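Local coordinates for cytochrome (Paracoccus pantotrophus, PDB 2XTS), which probably carries electrons through its heme c as the N-terminal, heme-bearing part of SoxD, the cytochrome partner in the sulfane dehydrogenase SoxCD, at residues E13-D18 and G27-S32; Y82-S87 and E144-D149; P185-P188 and G194-P197. All blocks are in the same frame, centred on the assembly; numbering follows the deposited sequence.

Interaction 1. Residues E13-D18 and G27-S32; sequences EISAWD and GLRPGS
Ser15 is the first residue of helix 11-17 to meet the Arg29 guanidinium, and it does so twice. Its carbonyl oxygen takes the stronger bond, from Arg29 NH2 to Ser15 O at 2.8 Å with an N-H...O angle of 159°; the donor sits in the carbonyl plane on a lone pair, and the oxygen lies close to the guanidinium plane. Its hydroxyl, carried beside the carbonyl carbon by a chi1 of 180°, accepts a weak bond from Arg29 NH1 to Ser15 OG at 3.0 Å. The arrangement is a worked example of arginine closing the C-terminal end of a helix: Asp18 is the first residue to leave helical geometry, and an arginine from the following loop, extended from CG to NE, brings its cation to the carbonyl end, where the helix dipole would probably favour it. Further on, Asp18 O receives a weak bond from the same nitrogen, Arg29 NH2, at 3.0 Å. Water 1 continues the edge, accepting from Arg29 NE at 3.1 Å and lying 2.7 Å from Gly27 O. The Asp18 carboxylate turns elsewhere, with OD2 hydrogen-bonded to Asn92 and Tyr233 of a neighbouring sulfite dehydrogenase chain.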
ATOM      1  N   GLU D  13     -37.351 -11.230   3.985  1.00 10.21           N
ATOM      2  CA  GLU D  13     -35.908 -10.999   3.867  1.00  9.63           C
ATOM      3  C   GLU D  13     -35.206 -11.241   5.203  1.00  9.22           C
ATOM      4  O   GLU D  13     -34.186 -11.926   5.280  1.00  9.57           O
ATOM      5  CB  GLU D  13     -35.657  -9.584   3.385  1.00  9.43           C
ATOM      6  CG  GLU D  13     -36.087  -9.370   1.945  1.00 10.32           C
ATOM      7  CD  GLU D  13     -36.117  -7.915   1.501  1.00  9.35           C
ATOM      8  OE1 GLU D  13     -36.253  -6.989   2.354  1.00 11.00           O
ATOM      9  OE2 GLU D  13     -36.068  -7.719   0.264  1.00 11.83           O
ATOM     10  N   ILE D  14     -35.784 -10.712   6.265  1.00  9.06           N
ATOM     11  CA  ILE D  14     -35.244 -10.945   7.596  1.00  8.50           C
ATOM     12  C   ILE D  14     -35.250 -12.434   7.934  1.00  9.38           C
ATOM     13  O   ILE D  14     -34.256 -12.995   8.450  1.00 10.10           O
ATOM     14  CB  ILE D  14     -36.055 -10.162   8.643  1.00  9.53           C
ATOM     15  CG1 ILE D  14     -35.910  -8.640   8.393  1.00 10.24           C
ATOM     16  CG2 ILE D  14     -35.629 -10.551  10.075  1.00 11.42           C
ATOM     17  CD1 ILE D  14     -36.875  -7.780   9.183  1.00 12.68           C
ATOM     18  N   SER D  15     -36.365 -13.095   7.639  1.00  9.75           N
ATOM     19  CA  SER D  15     -36.475 -14.527   7.919  1.00 10.13           C
ATOM     20  C   SER D  15     -35.426 -15.321   7.137  1.00  9.71           C
ATOM     21  O   SER D  15     -34.932 -16.336   7.622  1.00 11.21           O
ATOM     22  CB  SER D  15     -37.884 -15.028   7.557  1.00 10.54           C
ATOM     23  OG  SER D  15     -38.020 -16.405   7.815  1.00 16.19           O
ATOM     24  N   ALA D  16     -35.135 -14.898   5.916  1.00  9.82           N
ATOM     25  CA  ALA D  16     -34.180 -15.627   5.077  1.00  9.59           C
ATOM     26  C   ALA D  16     -32.748 -15.547   5.594  1.00  9.16           C
ATOM     27  O   ALA D  16     -32.017 -16.531   5.493  1.00 10.76           O
ATOM     28  CB  ALA D  16     -34.240 -15.136   3.662  1.00 10.23           C
ATOM     29  N   TRP D  17     -32.363 -14.399   6.156  1.00  9.17           N
ATOM     30  CA  TRP D  17     -30.971 -14.171   6.557  1.00  9.12           C
ATOM     31  C   TRP D  17     -30.720 -14.282   8.046  1.00  9.56           C
ATOM     32  O   TRP D  17     -29.611 -14.622   8.429  1.00 11.42           O
ATOM     33  CB  TRP D  17     -30.475 -12.821   6.021  1.00  9.28           C
ATOM     34  CG  TRP D  17     -29.977 -12.899   4.614  1.00  8.96           C
ATOM     35  CD1 TRP D  17     -30.184 -13.920   3.696  1.00  8.01           C
ATOM     36  CD2 TRP D  17     -29.193 -11.926   3.940  1.00  8.43           C
ATOM     37  NE1 TRP D  17     -29.539 -13.639   2.512  1.00  7.89           N
ATOM     38  CE2 TRP D  17     -28.936 -12.417   2.636  1.00  8.92           C
ATOM     39  CE3 TRP D  17     -28.680 -10.680   4.297  1.00  8.89           C
ATOM     40  CZ2 TRP D  17     -28.183 -11.708   1.714  1.00  8.97           C
ATOM     41  CZ3 TRP D  17     -27.941  -9.990   3.384  1.00  9.27           C
ATOM     42  CH2 TRP D  17     -27.698 -10.498   2.109  1.00  9.86           C
ATOM     43  N   ASP D  18     -31.710 -13.992   8.890  1.00  9.57           N
ATOM     44  CA  ASP D  18     -31.484 -14.066  10.319  1.00  9.92           C
ATOM     45  C   ASP D  18     -31.967 -15.399  10.850  1.00 10.64           C
ATOM     46  O   ASP D  18     -33.143 -15.573  11.167  1.00 11.41           O
ATOM     47  CB  ASP D  18     -32.174 -12.918  11.046  1.00  9.73           C
ATOM     48  CG  ASP D  18     -31.824 -12.895  12.525  1.00 11.07           C
ATOM     49  OD1 ASP D  18     -31.257 -13.902  13.011  1.00 11.14           O
ATOM     50  OD2 ASP D  18     -32.064 -11.885  13.221  1.00 12.76           O
ATOM     51  N   GLY D  27     -34.662 -17.195  18.450  1.00 10.74           N
ATOM     52  CA  GLY D  27     -34.308 -17.557  17.091  1.00 10.60           C
ATOM     53  C   GLY D  27     -34.736 -18.956  16.679  1.00 11.03           C
ATOM     54  O   GLY D  27     -34.767 -19.256  15.481  1.00 11.61           O
ATOM     55  N   LEU D  28     -35.105 -19.807  17.644  1.00 11.58           N
ATOM     56  CA  LEU D  28     -35.656 -21.125  17.307  1.00 11.44           C
ATOM     57  C   LEU D  28     -36.964 -20.977  16.536  1.00 11.84           C
ATOM     58  O   LEU D  28     -37.771 -20.112  16.848  1.00 13.41           O
ATOM     59  CB  LEU D  28     -35.914 -21.969  18.555  1.00 12.04           C
ATOM     60  CG  LEU D  28     -34.703 -22.457  19.347  1.00 13.52           C
ATOM     61  CD1 LEU D  28     -35.199 -23.060  20.653  1.00 14.96           C
ATOM     62  CD2 LEU D  28     -33.881 -23.453  18.568  1.00 14.91           C
ATOM     63  N   ARG D  29     -37.165 -21.833  15.548  1.00 11.75           N
ATOM     64  CA  ARG D  29     -38.387 -21.859  14.781  1.00 12.21           C
ATOM     65  C   ARG D  29     -39.145 -23.150  15.061  1.00 11.40           C
ATOM     66  O   ARG D  29     -38.550 -24.170  15.423  1.00 11.40           O
ATOM     67  CB  ARG D  29     -38.061 -21.733  13.301  1.00 12.81           C
ATOM     68  CG  ARG D  29     -37.278 -20.471  12.995  1.00 13.88           C
ATOM     69  CD  ARG D  29     -36.968 -20.301  11.547  1.00 14.49           C
ATOM     70  NE  ARG D  29     -36.164 -19.101  11.355  1.00 14.84           N
ATOM     71  CZ  ARG D  29     -36.106 -18.389  10.240  1.00 15.48           C
ATOM     72  NH1 ARG D  29     -36.818 -18.748   9.180  1.00 16.99           N
ATOM     73  NH2 ARG D  29     -35.338 -17.308  10.202  1.00 14.28           N
ATOM     74  N   PRO D  30     -40.477 -23.144  14.851  1.00 12.05           N
ATOM     75  CA  PRO D  30     -41.279 -24.327  15.142  1.00 12.74           C
ATOM     76  C   PRO D  30     -40.840 -25.556  14.342  1.00 11.40           C
ATOM     77  O   PRO D  30     -40.620 -25.467  13.134  1.00 13.02           O
ATOM     78  CB  PRO D  30     -42.701 -23.877  14.767  1.00 13.29           C
ATOM     79  CG  PRO D  30     -42.676 -22.412  14.881  1.00 13.72           C
ATOM     80  CD  PRO D  30     -41.317 -21.983  14.497  1.00 13.17           C
ATOM     81  N   GLY D  31     -40.695 -26.685  15.023  1.00 11.52           N
ATOM     82  CA  GLY D  31     -40.280 -27.905  14.385  1.00 11.65           C
ATOM     83  C   GLY D  31     -39.865 -28.960  15.379  1.00 11.60           C
ATOM     84  O   GLY D  31     -39.857 -28.727  16.583  1.00 11.82           O
ATOM     85  N   SER D  32     -39.464 -30.109  14.854  1.00 12.13           N
ATOM     86  CA  SER D  32     -39.026 -31.225  15.667  1.00 13.14           C
ATOM     87  C   SER D  32     -38.237 -32.231  14.827  1.00 12.28           C
ATOM     88  O   SER D  32     -38.305 -32.248  13.600  1.00 12.96           O
ATOM     89  CB  SER D  32     -40.214 -31.906  16.318  1.00 14.42           C
ATOM     90  OG  SER D  32     -41.012 -32.508  15.351  1.00 17.17           O
TER
HETATM   91  O   HOH W   1     -34.750 -17.439  13.503  1.00 17.48           O

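Interaction 2. Residues Y82-S87 and E144-D149; sequences YWPYLS and EGFYPD. With HEC (heme c), chain U.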
ATOM      1  N   TYR D  82     -16.913 -30.170  25.337  1.00  7.36           N
ATOM      2  CA  TYR D  82     -16.451 -28.777  25.369  1.00  7.49           C
ATOM      3  C   TYR D  82     -17.491 -27.688  25.113  1.00  7.05           C
ATOM      4  O   TYR D  82     -17.387 -26.612  25.700  1.00  7.54           O
ATOM      5  CB  TYR D  82     -15.281 -28.593  24.416  1.00  7.56           C
ATOM      6  CG  TYR D  82     -14.552 -27.273  24.506  1.00  7.14           C
ATOM      7  CD1 TYR D  82     -13.832 -26.941  25.635  1.00  7.45           C
ATOM      8  CD2 TYR D  82     -14.516 -26.394  23.438  1.00  6.60           C
ATOM      9  CE1 TYR D  82     -13.142 -25.728  25.715  1.00  6.53           C
ATOM     10  CE2 TYR D  82     -13.821 -25.213  23.503  1.00  7.40           C
ATOM     11  CZ  TYR D  82     -13.136 -24.872  24.647  1.00  6.62           C
ATOM     12  OH  TYR D  82     -12.393 -23.712  24.738  1.00  8.20           O
ATOM     13  N   TRP D  83     -18.423 -27.905  24.196  1.00  7.70           N
ATOM     14  CA  TRP D  83     -19.307 -26.778  23.854  1.00  7.42           C
ATOM     15  C   TRP D  83     -20.230 -26.432  25.011  1.00  7.66           C
ATOM     16  O   TRP D  83     -20.720 -27.318  25.710  1.00  8.45           O
ATOM     17  CB  TRP D  83     -20.162 -27.061  22.620  1.00  7.50           C
ATOM     18  CG  TRP D  83     -19.410 -27.161  21.315  1.00  7.99           C
ATOM     19  CD1 TRP D  83     -18.109 -27.564  21.096  1.00  8.53           C
ATOM     20  CD2 TRP D  83     -19.956 -26.870  20.032  1.00  7.24           C
ATOM     21  NE1 TRP D  83     -17.840 -27.539  19.755  1.00  8.46           N
ATOM     22  CE2 TRP D  83     -18.964 -27.150  19.077  1.00  6.71           C
ATOM     23  CE3 TRP D  83     -21.208 -26.434  19.600  1.00  7.78           C
ATOM     24  CZ2 TRP D  83     -19.164 -26.941  17.721  1.00  8.25           C
ATOM     25  CZ3 TRP D  83     -21.414 -26.257  18.251  1.00  8.18           C
ATOM     26  CH2 TRP D  83     -20.396 -26.514  17.331  1.00  8.24           C
ATOM     27  N   PRO D  84     -20.524 -25.146  25.189  1.00  7.75           N
ATOM     28  CA  PRO D  84     -21.385 -24.775  26.308  1.00  7.63           C
ATOM     29  C   PRO D  84     -22.895 -24.896  26.049  1.00  7.68           C
ATOM     30  O   PRO D  84     -23.638 -25.180  26.994  1.00  9.09           O
ATOM     31  CB  PRO D  84     -20.979 -23.323  26.586  1.00  8.11           C
ATOM     32  CG  PRO D  84     -20.535 -22.828  25.242  1.00  7.75           C
ATOM     33  CD  PRO D  84     -19.869 -23.982  24.565  1.00  7.47           C
ATOM     34  N   TYR D  85     -23.337 -24.629  24.816  1.00  8.34           N
ATOM     35  CA  TYR D  85     -24.769 -24.469  24.507  1.00  8.62           C
ATOM     36  C   TYR D  85     -25.205 -25.253  23.281  1.00  8.47           C
ATOM     37  O   TYR D  85     -24.514 -25.281  22.255  1.00  8.04           O
ATOM     38  CB  TYR D  85     -25.090 -22.980  24.240  1.00  9.01           C
ATOM     39  CG  TYR D  85     -24.636 -22.066  25.356  1.00  9.39           C
ATOM     40  CD1 TYR D  85     -25.159 -22.212  26.640  1.00 10.72           C
ATOM     41  CD2 TYR D  85     -23.663 -21.091  25.161  1.00  9.99           C
ATOM     42  CE1 TYR D  85     -24.702 -21.427  27.697  1.00 11.30           C
ATOM     43  CE2 TYR D  85     -23.238 -20.288  26.198  1.00 11.57           C
ATOM     44  CZ  TYR D  85     -23.746 -20.465  27.453  1.00 12.35           C
ATOM     45  OH  TYR D  85     -23.300 -19.664  28.482  1.00 16.63           O
ATOM     46  N   LEU D  86     -26.405 -25.802  23.358  1.00  8.01           N
ATOM     47  CA  LEU D  86     -27.012 -26.504  22.240  1.00  7.95           C
ATOM     48  C   LEU D  86     -27.385 -25.569  21.119  1.00  7.66           C
ATOM     49  O   LEU D  86     -27.359 -25.979  19.962  1.00  8.03           O
ATOM     50  CB  LEU D  86     -28.236 -27.297  22.715  1.00  8.67           C
ATOM     51  CG  LEU D  86     -28.752 -28.318  21.714  1.00  9.32           C
ATOM     52  CD1 LEU D  86     -27.711 -29.373  21.458  1.00  9.73           C
ATOM     53  CD2 LEU D  86     -30.047 -28.929  22.185  1.00 10.94           C
ATOM     54  N   SER D  87     -27.735 -24.331  21.450  1.00  7.71           N
ATOM     55  CA  SER D  87     -28.094 -23.365  20.429  1.00  7.14           C
ATOM     56  C   SER D  87     -27.065 -23.306  19.313  1.00  6.82           C
ATOM     57  O   SER D  87     -27.413 -23.235  18.132  1.00  7.17           O
ATOM     58  CB  SER D  87     -28.252 -21.987  21.040  1.00  7.89           C
ATOM     59  OG  SER D  87     -27.118 -21.623  21.771  1.00  8.24           O
ATOM     60  N   GLU D 144     -20.825 -24.675  32.010  1.00 11.17           N
ATOM     61  CA  GLU D 144     -20.212 -23.764  33.002  1.00 11.62           C
ATOM     62  C   GLU D 144     -18.696 -23.683  32.853  1.00 11.01           C
ATOM     63  O   GLU D 144     -17.994 -23.229  33.748  1.00 12.77           O
ATOM     64  CB  GLU D 144     -20.602 -24.161  34.438  1.00 13.25           C
ATOM     65  CG  GLU D 144     -22.101 -24.101  34.702  1.00 16.13           C
ATOM     66  CD  GLU D 144     -22.477 -24.511  36.117  1.00 21.79           C
ATOM     67  OE1 GLU D 144     -21.600 -24.499  37.012  1.00 26.23           O
ATOM     68  OE2 GLU D 144     -23.663 -24.846  36.325  1.00 27.78           O
ATOM     69  N   GLY D 145     -18.204 -24.103  31.690  1.00  9.84           N
ATOM     70  CA  GLY D 145     -16.777 -24.226  31.461  1.00  9.25           C
ATOM     71  C   GLY D 145     -16.020 -23.013  30.971  1.00  9.04           C
ATOM     72  O   GLY D 145     -14.835 -23.128  30.686  1.00  9.44           O
ATOM     73  N   PHE D 146     -16.701 -21.880  30.802  1.00  8.79           N
ATOM     74  CA  PHE D 146     -16.105 -20.669  30.214  1.00  9.32           C
ATOM     75  C   PHE D 146     -16.278 -19.471  31.128  1.00  9.05           C
ATOM     76  O   PHE D 146     -17.242 -19.369  31.894  1.00 10.82           O
ATOM     77  CB  PHE D 146     -16.766 -20.366  28.862  1.00  8.93           C
ATOM     78  CG  PHE D 146     -16.626 -21.473  27.882  1.00  7.97           C
ATOM     79  CD1 PHE D 146     -17.478 -22.580  27.944  1.00  7.34           C
ATOM     80  CD2 PHE D 146     -15.614 -21.451  26.936  1.00  8.31           C
ATOM     81  CE1 PHE D 146     -17.324 -23.622  27.076  1.00  7.71           C
ATOM     82  CE2 PHE D 146     -15.461 -22.486  26.039  1.00  8.75           C
ATOM     83  CZ  PHE D 146     -16.289 -23.598  26.131  1.00  8.17           C
ATOM     84  N   TYR D 147     -15.368 -18.513  31.010  1.00  8.99           N
ATOM     85  CA  TYR D 147     -15.515 -17.244  31.719  1.00  8.95           C
ATOM     86  C   TYR D 147     -14.951 -16.147  30.845  1.00  8.53           C
ATOM     87  O   TYR D 147     -14.010 -16.381  30.101  1.00  8.17           O
ATOM     88  CB  TYR D 147     -14.843 -17.291  33.093  1.00  9.44           C
ATOM     89  CG  TYR D 147     -13.377 -17.682  33.074  1.00 10.27           C
ATOM     90  CD1 TYR D 147     -12.995 -19.007  33.156  1.00 12.58           C
ATOM     91  CD2 TYR D 147     -12.377 -16.734  33.052  1.00 10.21           C
ATOM     92  CE1 TYR D 147     -11.672 -19.384  33.169  1.00 12.52           C
ATOM     93  CE2 TYR D 147     -11.031 -17.101  33.066  1.00 11.06           C
ATOM     94  CZ  TYR D 147     -10.680 -18.417  33.122  1.00 10.23           C
ATOM     95  OH  TYR D 147      -9.349 -18.739  33.160  1.00 13.06           O
ATOM     96  N   PRO D 148     -15.494 -14.930  30.945  1.00  8.94           N
ATOM     97  CA  PRO D 148     -14.990 -13.827  30.135  1.00  9.40           C
ATOM     98  C   PRO D 148     -13.538 -13.487  30.442  1.00  9.50           C
ATOM     99  O   PRO D 148     -13.073 -13.580  31.582  1.00 10.10           O
ATOM    100  CB  PRO D 148     -15.920 -12.650  30.467  1.00 10.32           C
ATOM    101  CG  PRO D 148     -17.118 -13.248  30.962  1.00 11.28           C
ATOM    102  CD  PRO D 148     -16.710 -14.523  31.664  1.00  9.79           C
ATOM    103  N   ASP D 149     -12.833 -13.068  29.399  1.00  9.21           N
ATOM    104  CA  ASP D 149     -11.444 -12.612  29.453  1.00  8.80           C
ATOM    105  C   ASP D 149     -11.149 -11.888  30.751  1.00  9.30           C
ATOM    106  O   ASP D 149     -11.772 -10.889  31.052  1.00 10.64           O
ATOM    107  CB  ASP D 149     -11.223 -11.635  28.292  1.00  9.15           C
ATOM    108  CG  ASP D 149      -9.786 -11.242  28.056  1.00  8.88           C
ATOM    109  OD1 ASP D 149      -8.854 -11.703  28.748  1.00  9.02           O
ATOM    110  OD2 ASP D 149      -9.603 -10.412  27.132  1.00 10.05           O
TER
HETATM  111 FE   HEC U 500     -19.167 -30.579   9.200  1.00  2.11          FE
HETATM  112  CHA HEC U 500     -17.313 -28.523  11.169  1.00  1.93           C
HETATM  113  CHB HEC U 500     -21.560 -30.720  11.574  1.00  1.73           C
HETATM  114  CHC HEC U 500     -21.131 -32.302   7.075  1.00  1.97           C
HETATM  115  CHD HEC U 500     -16.559 -30.947   7.108  1.00  2.08           C
HETATM  116  NA  HEC U 500     -19.387 -29.784  11.003  1.00  1.82           N
HETATM  117  C1A HEC U 500     -18.472 -29.012  11.689  1.00  2.02           C
HETATM  118  C2A HEC U 500     -18.965 -28.745  13.040  1.00  1.95           C
HETATM  119  C3A HEC U 500     -20.152 -29.362  13.159  1.00  1.90           C
HETATM  120  C4A HEC U 500     -20.425 -30.010  11.879  1.00  2.08           C
HETATM  121  CMA HEC U 500     -21.100 -29.365  14.371  1.00  2.53           C
HETATM  122  CAA HEC U 500     -18.208 -27.914  14.103  1.00  2.24           C
HETATM  123  CBA HEC U 500     -17.179 -28.763  14.854  1.00  2.61           C
HETATM  124  CGA HEC U 500     -16.469 -28.035  15.952  1.00  2.84           C
HETATM  125  O1A HEC U 500     -16.293 -26.829  15.848  1.00  2.51           O
HETATM  126  O2A HEC U 500     -16.100 -28.753  16.913  1.00  3.39           O
HETATM  127  NB  HEC U 500     -21.000 -31.315   9.299  1.00  2.23           N
HETATM  128  C1B HEC U 500     -21.862 -31.258  10.354  1.00  1.90           C
HETATM  129  C2B HEC U 500     -23.152 -31.756   9.908  1.00  1.93           C
HETATM  130  C3B HEC U 500     -23.026 -32.200   8.674  1.00  2.28           C
HETATM  131  C4B HEC U 500     -21.689 -31.917   8.251  1.00  2.32           C
HETATM  132  CMB HEC U 500     -24.336 -31.921  10.900  1.00  2.67           C
HETATM  133  CAB HEC U 500     -24.121 -32.804   7.785  1.00  2.72           C
HETATM  134  CBB HEC U 500     -25.342 -31.853   7.725  1.00  2.68           C
HETATM  135  NC  HEC U 500     -18.908 -31.463   7.422  1.00  1.86           N
HETATM  136  C1C HEC U 500     -19.835 -32.171   6.693  1.00  2.29           C
HETATM  137  C2C HEC U 500     -19.226 -32.672   5.497  1.00  2.42           C
HETATM  138  C3C HEC U 500     -17.942 -32.327   5.551  1.00  2.50           C
HETATM  139  C4C HEC U 500     -17.724 -31.564   6.757  1.00  1.73           C
HETATM  140  CMC HEC U 500     -19.938 -33.558   4.445  1.00  3.03           C
HETATM  141  CAC HEC U 500     -16.807 -32.671   4.593  1.00  3.14           C
HETATM  142  CBC HEC U 500     -16.907 -32.473   3.113  1.00  2.70           C
HETATM  143  ND  HEC U 500     -17.311 -29.853   9.131  1.00  1.84           N
HETATM  144  C1D HEC U 500     -16.394 -30.050   8.122  1.00  1.97           C
HETATM  145  C2D HEC U 500     -15.234 -29.246   8.295  1.00  2.36           C
HETATM  146  C3D HEC U 500     -15.485 -28.498   9.523  1.00  2.27           C
HETATM  147  C4D HEC U 500     -16.743 -28.940  10.004  1.00  1.91           C
HETATM  148  CMD HEC U 500     -13.995 -29.094   7.427  1.00  2.87           C
HETATM  149  CAD HEC U 500     -14.558 -27.459  10.129  1.00  2.20           C
HETATM  150  CBD HEC U 500     -14.913 -26.084   9.560  1.00  2.41           C
HETATM  151  CGD HEC U 500     -14.052 -24.986  10.092  1.00  2.24           C
HETATM  152  O1D HEC U 500     -13.304 -25.201  11.068  1.00  3.28           O
HETATM  153  O2D HEC U 500     -14.226 -23.839   9.618  1.00  2.97           O
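Phe146 drives the edge of its ring, at CE2 and CZ, onto one face of Tyr82. The pair is T-shaped, with centroids 5.0 Å apart and planes at 62°, and CZ stands above the rim of the tyrosine ring rather than its middle; the closest ring atoms are Tyr82 CZ and Phe146 CE2, at 3.6 Å. The same phenylalanine edge also meets the backbone, Tyr82 O lying in the ring plane 3.2 Å from Phe146 CZ. Pro84 adds a second apolar wall, its CD reaching Phe146 CE1 at 3.6 Å while CB and CG lie near CE1 and CD1.

Outside this shell, two polar groups set the tyrosine. Its ring, with CG anti to the backbone N (chi1 -170°), places OH in a hydrogen bond with Thr247 OG1 of a sulfite dehydrogenase chain, and its carbonyl accepts from Asn142. A leucine at Tyr82 would give up the flat face under Phe146 and is likely to leave Thr247 without its hydroxyl partner. Strand 146-148 pairs in parallel with a strand of that other chain, so Phe146 projects from an intersubunit sheet onto the heme domain.

Next to Tyr82, Trp83 points away from this contact and brings its indole edge to a heme propionate, with Trp83 CZ2 3.4 Å from HEC CGA. The arrangement thus joins an intersubunit parallel strand pairing to the wall of a c-type heme pocket, in a cytochrome c domain whose iron is held by His50 and Met97.

Interaction 3. Residues P185-P188 and G194-P197; sequences PEDP and GSMP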
ATOM      1  N   PRO D 185       7.497 -25.698   4.803  1.00  9.45           N
ATOM      2  CA  PRO D 185       7.770 -25.779   3.361  1.00  9.93           C
ATOM      3  C   PRO D 185       9.175 -25.319   3.019  1.00  9.86           C
ATOM      4  O   PRO D 185       9.707 -24.446   3.697  1.00  9.50           O
ATOM      5  CB  PRO D 185       6.736 -24.844   2.735  1.00 10.22           C
ATOM      6  CG  PRO D 185       5.756 -24.515   3.810  1.00 12.15           C
ATOM      7  CD  PRO D 185       6.297 -24.913   5.132  1.00  9.40           C
ATOM      8  N   GLU D 186       9.747 -25.908   1.983  1.00 10.69           N
ATOM      9  CA  GLU D 186      11.106 -25.616   1.593  1.00 11.59           C
ATOM     10  C   GLU D 186      11.212 -25.130   0.159  1.00 11.32           C
ATOM     11  O   GLU D 186      10.395 -25.469  -0.712  1.00 11.96           O
ATOM     12  CB  GLU D 186      12.041 -26.803   1.812  1.00 14.41           C
ATOM     13  CG  GLU D 186      11.760 -28.049   1.057  1.00 18.98           C
ATOM     14  CD  GLU D 186      12.363 -29.300   1.716  1.00 23.62           C
ATOM     15  OE1 GLU D 186      13.381 -29.196   2.438  1.00 24.65           O
ATOM     16  OE2 GLU D 186      11.813 -30.405   1.495  1.00 28.31           O
ATOM     17  N   ASP D 187      12.231 -24.320  -0.073  1.00 10.88           N
ATOM     18  CA  ASP D 187      12.693 -24.016  -1.431  1.00 11.86           C
ATOM     19  C   ASP D 187      13.457 -25.249  -1.975  1.00 12.60           C
ATOM     20  O   ASP D 187      13.806 -26.155  -1.202  1.00 12.81           O
ATOM     21  CB  ASP D 187      13.685 -22.843  -1.403  1.00 11.83           C
ATOM     22  CG  ASP D 187      13.042 -21.459  -1.163  1.00 11.22           C
ATOM     23  OD1 ASP D 187      11.818 -21.289  -1.371  1.00 13.06           O
ATOM     24  OD2 ASP D 187      13.818 -20.552  -0.735  1.00 13.33           O
ATOM     25  N   PRO D 188      13.767 -25.283  -3.288  1.00 14.09           N
ATOM     26  CA  PRO D 188      14.455 -26.456  -3.851  1.00 14.88           C
ATOM     27  C   PRO D 188      15.812 -26.772  -3.190  1.00 15.84           C
ATOM     28  O   PRO D 188      16.246 -27.930  -3.173  1.00 17.31           O
ATOM     29  CB  PRO D 188      14.622 -26.068  -5.316  1.00 15.58           C
ATOM     30  CG  PRO D 188      13.406 -25.214  -5.592  1.00 15.26           C
ATOM     31  CD  PRO D 188      13.211 -24.414  -4.341  1.00 14.45           C
ATOM     32  N   GLY D 194      10.608 -19.311   0.576  1.00  8.84           N
ATOM     33  CA  GLY D 194      10.595 -17.858   0.569  1.00  8.32           C
ATOM     34  C   GLY D 194      11.868 -17.210   1.073  1.00  8.48           C
ATOM     35  O   GLY D 194      11.936 -16.002   1.196  1.00  8.20           O
ATOM     36  N   SER D 195      12.903 -18.006   1.323  1.00  8.00           N
ATOM     37  CA  SER D 195      14.176 -17.462   1.781  1.00  7.84           C
ATOM     38  C   SER D 195      14.733 -16.454   0.778  1.00  8.77           C
ATOM     39  O   SER D 195      14.569 -16.587  -0.426  1.00  9.86           O
ATOM     40  CB  SER D 195      15.176 -18.609   2.030  1.00  8.94           C
ATOM     41  OG  SER D 195      14.851 -19.291   3.225  1.00  9.20           O
ATOM     42  N   MET D 196      15.417 -15.458   1.303  1.00  9.05           N
ATOM     43  CA  MET D 196      15.935 -14.399   0.461  0.50  9.54           C
ATOM     44  C   MET D 196      16.993 -14.951  -0.511  1.00  9.73           C
ATOM     45  O   MET D 196      17.844 -15.751  -0.132  1.00 10.99           O
ATOM     46  CB  MET D 196      16.534 -13.277   1.320  0.50 10.23           C
ATOM     47  CG  MET D 196      15.609 -12.735   2.417  0.50 11.44           C
ATOM     48  SD  MET D 196      14.183 -11.795   1.837  0.50 13.42           S
ATOM     49  CE  MET D 196      14.987 -10.337   1.160  0.50 14.53           C
ATOM     50  N   PRO D 197      16.948 -14.499  -1.762  1.00 10.69           N
ATOM     51  CA  PRO D 197      17.983 -14.905  -2.693  1.00 11.87           C
ATOM     52  C   PRO D 197      19.378 -14.452  -2.248  1.00 12.85           C
ATOM     53  O   PRO D 197      19.545 -13.380  -1.663  1.00 13.15           O
ATOM     54  CB  PRO D 197      17.600 -14.176  -3.980  1.00 13.60           C
ATOM     55  CG  PRO D 197      16.183 -13.798  -3.849  1.00 13.51           C
ATOM     56  CD  PRO D 197      15.907 -13.671  -2.401  1.00 10.73           C
TER
HETATM   57  O   HOH W   2      13.051 -18.248  -1.968  1.00 13.26           O
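Neither segment is helix or strand: both belong to the extended tail after strand 174-177, and the chain turns back between them so that the CA atoms of Asp187 and Gly194 come within 6.8 Å. Gly194 has positive phi, a conformation in which a CB would press on the preceding carbonyl oxygen; the backbone there directs the N-H groups of Gly194 and Ser195 at the other arm. A backbone hydrogen bond between Pro185 and Ala193 helps to hold the arms together.

Asp187 supplies the side chain that spans the gap. With CG beside the backbone N (chi1 -74°), its carboxylate divides its two oxygens between successive amides. Gly194 N gives a good bond to Asp187 OD1, 3.0 Å long with an N-H...O angle of 157°, arriving on the syn side but 30° out of the carboxylate plane. Ser195 N makes a weak one to Asp187 OD2 at 3.4 Å, and Ser195 CB rests 3.6 Å from the same oxygen. Water 2 donates both to Asp187 OD2 at 2.7 Å and to Ser195 O at 2.7 Å, adding a water-mediated bridge to the direct bonds, while Ser195 OG turns back to Pro192 O.

Beyond the contact, Gly194 O accepts from His59 of a sulfite dehydrogenase chain. One firm and one weak amide bond, a water and, on OD1, a glycerol probably from the crystallisation liquor are consistent with an ionised Asp187 whose negative charge is stabilised by neutral donors.

How the interactions relate
The three contacts follow one another along the chain and none touches another. Interactions 1 and 2 are the nearest pair, with centres about 23 Å apart and nearest atoms about 6 Å apart; of the three, interaction 2 holds a heme-pocket residue, Trp83. Interaction 3 lies far out on the tail, its centre about 42 Å from that of interaction 2 and about 51 Å from that of interaction 1, on the opposite side of the chain's centre from the latter. A single principle links them: a long, sparsely helical chain is held by two short-range closures and one long-range aromatic contact, while sulfite dehydrogenase chains reach residues at each of the three places.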